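Long-range contact in arylamine n-acetyltransferase (Mycobacterium smegmatis, PDB 1W5R), which catalyses, in its native form, acetyl transfer to arylamines, probably from acetyl-CoA through a catalytic triad: residues A[136-147]-A[152-161]. The protein carries 1 engineered substitution. Numbering follows the deposited sequence.
Sequences QTLTSPIRLEAG and TRHEPYRLTR
Y157 presents one ring face to L138: methyl CD2 sits 3.5 Å from the ring centroid and only 17° off the ring normal, which meets the criteria for a CH-pi contact. The two side chains run past each other in opposite directions, and the phenol reaches on to Q136, where OH donates to the backbone O at 2.7 Å, approaching from above the carbonyl plane. R153 meets T139 and S140 through two bonds, one from its side chain and one from its backbone. Its NE gives a nearly straight bond to T139 O (2.8 Å, 164°) with the acceptor in the guanidinium plane; the chain bends at chi3 (-56°), which brings NE round to the carbonyl. The backbone N donates to S140 OG. NH1 forms a salt bridge with D218, so the guanidinium has a second partner. T152 OG1 accepts from H154 N, closing an ST turn, and donates to E155 O; a water links this hydroxyl to T139 N.

Strands 142-143 and 149-150, the outermost of an eight-stranded antiparallel sheet, come side by side here: Q150 pairs by backbone with Y157 and accepts R143 N through OE1. This is consistent with the sheet curling toward a closed barrel, as in the beta-barrel domain of arylamine N-acetyltransferases. L159 points toward the other segment and reaches I142 CD1 and L144 CD1. Its CD1 lies 3.3 Å from L144 CD1, closer than normal carbon-carbon contact, so the placement of that L144 methyl is doubtful. F182 of strand 175-182 touches both leucines.

Further along, G147 N donates to L159 O at 2.7 Å. R158 stretches out fully from CG to NE, and NE donates to G147 O in the guanidinium plane; NH2 adds a weak second bond. T160 CG2 lies over the centre of one face of that guanidinium.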
loop_
_atom_site.group_PDB
_atom_site.type_symbol
_atom_site.label_atom_id
_atom_site.label_comp_id
_atom_site.label_asym_id
_atom_site.label_seq_id
_atom_site.Cartn_x
_atom_site.Cartn_y
_atom_site.Cartn_z
ATOM N N GLN A 136 6.893 2.289 15.596
ATOM C CA GLN A 136 5.930 2.119 16.685
ATOM C C GLN A 136 6.239 3.017 17.891
ATOM O O GLN A 136 5.764 2.761 18.997
ATOM C CB GLN A 136 5.839 0.637 17.097
ATOM C CG GLN A 136 4.587 0.260 17.904
ATOM C CD GLN A 136 3.284 0.608 17.196
ATOM O OE1 GLN A 136 2.483 1.439 17.685
ATOM N NE2 GLN A 136 3.068 0.002 16.055
ATOM N N THR A 137 7.021 4.071 17.673
ATOM C CA THR A 137 7.386 4.956 18.790
ATOM C C THR A 137 6.172 5.699 19.343
ATOM O O THR A 137 5.201 5.978 18.605
ATOM C CB THR A 137 8.462 5.974 18.374
ATOM O OG1 THR A 137 9.200 6.387 19.537
ATOM C CG2 THR A 137 7.863 7.182 17.643
ATOM N N LEU A 138 6.226 6.023 20.632
ATOM C CA LEU A 138 5.194 6.868 21.247
ATOM C C LEU A 138 5.045 8.197 20.527
ATOM O O LEU A 138 6.035 8.846 20.202
ATOM C CB LEU A 138 5.526 7.157 22.703
ATOM C CG LEU A 138 5.054 6.158 23.760
ATOM C CD1 LEU A 138 5.689 6.454 25.105
ATOM C CD2 LEU A 138 3.535 6.187 23.903
ATOM N N THR A 139 3.789 8.588 20.287
ATOM C CA THR A 139 3.492 9.827 19.579
ATOM C C THR A 139 2.896 10.894 20.493
ATOM O O THR A 139 2.514 11.983 20.032
ATOM C CB THR A 139 2.555 9.563 18.393
ATOM O OG1 THR A 139 1.306 9.040 18.872
ATOM C CG2 THR A 139 3.225 8.578 17.395
ATOM N N SER A 140 2.857 10.576 21.784
ATOM C CA SER A 140 2.522 11.533 22.844
ATOM C C SER A 140 3.435 11.229 24.008
ATOM O O SER A 140 3.878 10.096 24.160
ATOM C CB SER A 140 1.083 11.316 23.354
ATOM O OG SER A 140 0.134 11.385 22.320
ATOM N N PRO A 141 3.669 12.222 24.886
ATOM C CA PRO A 141 4.197 11.874 26.191
ATOM C C PRO A 141 3.092 11.150 26.960
ATOM O O PRO A 141 1.907 11.461 26.762
ATOM C CB PRO A 141 4.470 13.239 26.837
ATOM C CG PRO A 141 3.555 14.176 26.168
ATOM C CD PRO A 141 3.388 13.667 24.756
ATOM N N ILE A 142 3.451 10.188 27.801
ATOM C CA ILE A 142 2.455 9.546 28.668
ATOM C C ILE A 142 2.928 9.637 30.101
ATOM O O ILE A 142 4.112 9.863 30.350
ATOM C CB ILE A 142 2.136 8.069 28.268
ATOM C CG1 ILE A 142 3.347 7.149 28.498
ATOM C CG2 ILE A 142 1.621 7.992 26.827
ATOM C CD1 ILE A 142 3.057 5.668 28.293
ATOM N N ARG A 143 2.009 9.497 31.049
ATOM C CA ARG A 143 2.399 9.537 32.455
ATOM C C ARG A 143 3.252 8.325 32.774
ATOM O O ARG A 143 2.896 7.209 32.435
ATOM C CB ARG A 143 1.180 9.616 33.382
ATOM C CG ARG A 143 0.290 10.823 33.135
ATOM C CD ARG A 143 -0.720 11.033 34.256
ATOM N NE ARG A 143 -1.383 9.778 34.610
ATOM C CZ ARG A 143 -2.375 9.225 33.914
ATOM N NH1 ARG A 143 -2.829 9.807 32.810
ATOM N NH2 ARG A 143 -2.913 8.081 34.317
ATOM N N LEU A 144 4.395 8.518 33.406
ATOM C CA LEU A 144 5.254 7.400 33.803
ATOM C C LEU A 144 4.639 6.839 35.098
ATOM O O LEU A 144 5.058 7.128 36.226
ATOM C CB LEU A 144 6.717 7.871 33.979
ATOM C CG LEU A 144 7.798 6.787 34.060
ATOM C CD1 LEU A 144 7.234 5.425 33.649
ATOM C CD2 LEU A 144 8.982 7.142 33.173
ATOM N N GLU A 145 3.614 6.074 34.885
ATOM C CA GLU A 145 2.776 5.523 35.914
ATOM C C GLU A 145 2.281 4.157 35.464
ATOM O O GLU A 145 1.627 4.038 34.421
ATOM C CB GLU A 145 1.619 6.483 36.176
ATOM C CG GLU A 145 0.660 6.083 37.281
ATOM C CD GLU A 145 -0.701 6.774 37.189
ATOM O OE1 GLU A 145 -1.652 6.274 37.838
ATOM O OE2 GLU A 145 -0.800 7.799 36.489
ATOM N N ALA A 146 2.606 3.127 36.232
ATOM C CA ALA A 146 2.172 1.794 35.881
ATOM C C ALA A 146 0.717 1.571 36.200
ATOM O O ALA A 146 0.209 2.019 37.227
ATOM C CB ALA A 146 3.036 0.744 36.595
ATOM N N GLY A 147 0.031 0.858 35.309
ATOM C CA GLY A 147 -1.357 0.455 35.538
ATOM C C GLY A 147 -2.343 0.858 34.453
ATOM O O GLY A 147 -2.878 -0.004 33.748
ATOM N N THR A 152 -3.123 8.034 23.292
ATOM C CA THR A 152 -2.104 8.865 22.642
ATOM C C THR A 152 -2.703 9.450 21.357
ATOM O O THR A 152 -3.906 9.269 21.082
ATOM C CB THR A 152 -0.839 8.032 22.281
ATOM O OG1 THR A 152 -1.122 7.164 21.169
ATOM C CG2 THR A 152 -0.360 7.210 23.489
ATOM N N ARG A 153 -1.871 10.121 20.555
ATOM C CA ARG A 153 -2.305 10.617 19.240
ATOM C C ARG A 153 -2.680 9.483 18.283
ATOM O O ARG A 153 -3.353 9.713 17.275
ATOM C CB ARG A 153 -1.243 11.504 18.570
ATOM C CG ARG A 153 -0.884 12.783 19.297
ATOM C CD ARG A 153 -0.070 13.715 18.411
ATOM N NE ARG A 153 1.146 13.091 17.879
ATOM C CZ ARG A 153 1.479 13.024 16.589
ATOM N NH1 ARG A 153 0.710 13.540 15.633
ATOM N NH2 ARG A 153 2.613 12.437 16.243
ATOM N N HIS A 154 -2.231 8.267 18.594
ATOM C CA HIS A 154 -2.484 7.094 17.766
ATOM C C HIS A 154 -3.129 6.015 18.635
ATOM O O HIS A 154 -4.262 6.222 19.087
ATOM C CB HIS A 154 -1.198 6.643 17.042
ATOM C CG HIS A 154 -0.620 7.707 16.162
ATOM N ND1 HIS A 154 -0.650 7.655 14.787
ATOM C CD2 HIS A 154 -0.053 8.896 16.481
ATOM C CE1 HIS A 154 -0.088 8.751 14.296
ATOM N NE2 HIS A 154 0.283 9.518 15.306
ATOM N N GLU A 155 -2.432 4.908 18.896
ATOM C CA GLU A 155 -3.014 3.760 19.614
ATOM C C GLU A 155 -2.895 3.958 21.117
ATOM O O GLU A 155 -2.060 4.735 21.583
ATOM C CB GLU A 155 -2.286 2.443 19.265
ATOM C CG GLU A 155 -2.072 2.175 17.806
ATOM C CD GLU A 155 -0.749 2.723 17.292
ATOM O OE1 GLU A 155 -0.205 3.684 17.876
ATOM O OE2 GLU A 155 -0.279 2.210 16.266
ATOM N N PRO A 156 -3.720 3.236 21.891
ATOM C CA PRO A 156 -3.484 3.185 23.330
ATOM C C PRO A 156 -2.150 2.508 23.685
ATOM O O PRO A 156 -1.734 1.548 23.018
ATOM C CB PRO A 156 -4.642 2.332 23.857
ATOM C CG PRO A 156 -5.629 2.251 22.754
ATOM C CD PRO A 156 -4.932 2.495 21.474
ATOM N N TYR A 157 -1.494 3.023 24.719
ATOM C CA TYR A 157 -0.290 2.394 25.285
ATOM C C TYR A 157 -0.509 2.133 26.768
ATOM O O TYR A 157 -1.432 2.686 27.370
ATOM C CB TYR A 157 0.961 3.270 25.105
ATOM C CG TYR A 157 1.582 3.260 23.720
ATOM C CD1 TYR A 157 0.867 3.682 22.593
ATOM C CD2 TYR A 157 2.910 2.853 23.541
ATOM C CE1 TYR A 157 1.444 3.684 21.316
ATOM C CE2 TYR A 157 3.506 2.870 22.271
ATOM C CZ TYR A 157 2.765 3.273 21.171
ATOM O OH TYR A 157 3.336 3.298 19.923
ATOM N N ARG A 158 0.340 1.299 27.362
ATOM C CA ARG A 158 0.220 0.977 28.788
ATOM C C ARG A 158 1.580 0.649 29.402
ATOM O O ARG A 158 2.367 -0.129 28.828
ATOM C CB ARG A 158 -0.733 -0.208 28.996
ATOM C CG ARG A 158 -1.054 -0.488 30.457
ATOM C CD ARG A 158 -1.884 -1.741 30.625
ATOM N NE ARG A 158 -2.234 -1.960 32.029
ATOM C CZ ARG A 158 -2.397 -3.155 32.593
ATOM N NH1 ARG A 158 -2.258 -4.264 31.889
ATOM N NH2 ARG A 158 -2.698 -3.235 33.881
ATOM N N LEU A 159 1.843 1.233 30.572
ATOM C CA LEU A 159 2.987 0.835 31.385
ATOM C C LEU A 159 2.517 -0.116 32.470
ATOM O O LEU A 159 1.479 0.098 33.101
ATOM C CB LEU A 159 3.665 2.044 32.032
ATOM C CG LEU A 159 4.492 2.934 31.103
ATOM C CD1 LEU A 159 4.780 4.291 31.749
ATOM C CD2 LEU A 159 5.797 2.237 30.698
ATOM N N THR A 160 3.264 -1.190 32.660
ATOM C CA THR A 160 3.094 -2.065 33.822
ATOM C C THR A 160 4.460 -2.210 34.475
ATOM O O THR A 160 5.487 -1.893 33.862
ATOM C CB THR A 160 2.535 -3.445 33.435
ATOM O OG1 THR A 160 3.335 -4.028 32.398
ATOM C CG2 THR A 160 1.095 -3.331 32.950
ATOM N N ARG A 161 4.499 -2.641 35.729
ATOM C CA ARG A 161 5.786 -2.842 36.366
ATOM C C ARG A 161 5.805 -4.004 37.341
ATOM O O ARG A 161 4.779 -4.338 37.963
ATOM C CB ARG A 161 6.264 -1.556 37.048
ATOM C CG ARG A 161 5.550 -1.188 38.342
ATOM C CD ARG A 161 6.106 0.102 38.933
ATOM N NE ARG A 161 5.384 0.488 40.150
ATOM C CZ ARG A 161 5.644 0.007 41.365
ATOM N NH1 ARG A 161 6.589 -0.907 41.544
ATOM N NH2 ARG A 161 4.928 0.434 42.399
HETATM O O HOH W 1 1.603 6.727 20.191
HETATM O O HOH W 2 0.360 3.315 32.051
HETATM O O HOH W 3 4.103 3.335 38.620
#